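Local coordinates for genome polyprotein (Rhinovirus C, PDB 6KU8), which is the 3C cysteine protease of rhinovirus C, which probably cleaves the viral polyprotein at specific sites and is captured here with the inhibitor rupintrivir, at residues L65-T68 and N69-T73. Numbering follows the deposited sequence.
Sequences LTDT and NDTDT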
loop_
_atom_site.group_PDB
_atom_site.type_symbol
_atom_site.label_atom_id
_atom_site.label_comp_id
_atom_site.label_asym_id
_atom_site.label_seq_id
_atom_site.Cartn_x
_atom_site.Cartn_y
_atom_site.Cartn_z
ATOM N N LEU A 65 10.394 -1.751 5.949
ATOM C CA LEU A 65 10.398 -0.562 6.782
ATOM C C LEU A 65 9.923 -0.863 8.195
ATOM O O LEU A 65 8.943 -1.587 8.413
ATOM C CB LEU A 65 9.520 0.530 6.171
ATOM C CG LEU A 65 10.031 1.081 4.837
ATOM C CD1 LEU A 65 9.083 2.156 4.290
ATOM C CD2 LEU A 65 11.463 1.615 4.980
ATOM N N THR A 66 10.594 -0.231 9.145
ATOM C CA THR A 66 10.418 -0.463 10.562
ATOM C C THR A 66 10.380 0.902 11.239
ATOM O O THR A 66 10.856 1.890 10.677
ATOM C CB THR A 66 11.571 -1.358 11.055
ATOM O OG1 THR A 66 11.048 -2.536 11.671
ATOM C CG2 THR A 66 12.502 -0.619 11.988
ATOM N N ASP A 67 9.789 0.976 12.431
ATOM C CA ASP A 67 9.916 2.203 13.210
ATOM C C ASP A 67 11.241 2.162 13.984
ATOM O O ASP A 67 12.014 1.211 13.865
ATOM C CB ASP A 67 8.689 2.406 14.106
ATOM C CG ASP A 67 8.630 1.443 15.289
ATOM O OD1 ASP A 67 9.463 0.527 15.404
ATOM O OD2 ASP A 67 7.715 1.606 16.121
ATOM N N THR A 68 11.523 3.199 14.785
ATOM C CA THR A 68 12.809 3.236 15.488
ATOM C C THR A 68 12.923 2.180 16.579
ATOM O O THR A 68 13.971 2.096 17.226
ATOM C CB THR A 68 13.080 4.620 16.102
ATOM O OG1 THR A 68 12.175 4.864 17.182
ATOM C CG2 THR A 68 12.938 5.725 15.058
ATOM N N ASN A 69 11.882 1.385 16.815
ATOM C CA ASN A 69 11.970 0.239 17.707
ATOM C C ASN A 69 11.908 -1.071 16.939
ATOM O O ASN A 69 11.581 -2.112 17.513
ATOM C CB ASN A 69 10.870 0.302 18.768
ATOM C CG ASN A 69 11.137 1.372 19.810
ATOM O OD1 ASN A 69 12.242 1.465 20.358
ATOM N ND2 ASN A 69 10.136 2.202 20.073
ATOM N N ASP A 70 12.220 -1.034 15.643
ATOM C CA ASP A 70 12.295 -2.228 14.805
ATOM C C ASP A 70 10.966 -2.974 14.733
ATOM O O ASP A 70 10.941 -4.187 14.510
ATOM C CB ASP A 70 13.412 -3.167 15.275
ATOM C CG ASP A 70 14.797 -2.603 15.002
ATOM O OD1 ASP A 70 14.889 -1.611 14.246
ATOM O OD2 ASP A 70 15.791 -3.144 15.538
ATOM N N THR A 71 9.852 -2.258 14.902
ATOM C CA THR A 71 8.528 -2.832 14.693
ATOM C C THR A 71 8.118 -2.655 13.234
ATOM O O THR A 71 8.247 -1.562 12.676
ATOM C CB THR A 71 7.495 -2.178 15.612
ATOM O OG1 THR A 71 7.909 -2.328 16.980
ATOM C CG2 THR A 71 6.116 -2.815 15.418
ATOM N N ASP A 72 7.621 -3.730 12.627
ATOM C CA ASP A 72 7.164 -3.682 11.243
ATOM C C ASP A 72 6.144 -2.575 11.022
ATOM O O ASP A 72 5.206 -2.410 11.800
ATOM C CB ASP A 72 6.536 -5.016 10.863
ATOM C CG ASP A 72 7.559 -6.061 10.533
ATOM O OD1 ASP A 72 8.529 -5.717 9.832
ATOM O OD2 ASP A 72 7.387 -7.221 10.964
ATOM N N THR A 73 6.326 -1.817 9.942
ATOM C CA THR A 73 5.260 -0.957 9.447
ATOM C C THR A 73 4.306 -1.698 8.513
ATOM O O THR A 73 3.250 -1.153 8.176
ATOM C CB THR A 73 5.829 0.251 8.692
ATOM O OG1 THR A 73 6.458 -0.204 7.483
ATOM C CG2 THR A 73 6.830 1.012 9.543
HETATM O O HOH W 1 7.338 -3.979 7.637
HETATM O O HOH W 2 6.978 -0.009 18.202
#
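The carboxylate of D67 reaches across the bend of a hairpin, and its OD1 accepts two backbone N-H groups, N69 N at 2.9 Å and T71 N at 2.9 Å. They approach from opposite faces of the carboxylate plane, the T71 bond being the straighter (159° at the hydrogen against 138°). A chi1 of 72° tucks CG over the main chain, flanked by N and C; aspartate suits the place because its acceptor sits just far enough from the main chain. The other oxygen, D67 OD2, is joined through a water to T71 OG1, which may help to steady the group's rotation.

The main chain closes the same bend: D70 N donates to D67 O at 2.9 Å, the bond of a type I turn. D70, the last residue of the turn, takes the left-handed conformation (positive phi), and T71 then pairs back to D67, whose N bonds T71 O at 3.0 Å. T66 OG1 makes a weak bond to T71 O, while T66 CG2 lies 3.4 Å from D70 OD1.

Farther from the bend, L65 O accepts from T73 N (3.0 Å, nearly straight) and from T73 OG1, both on one face of the carbonyl. T73 OG1 also takes I75 N, tying the end of strand 55-66 to the start of strand 75-80. A water links L65 O to D72 OD1, and D72 OD2 accepts a hydrogen bond from N133 ND2.

The whole is a surface 3:5 beta hairpin, a type I turn with a G1-type bulge at D70 and an Asx motif at D67, in the six-stranded barrel of this chymotrypsin-like fold.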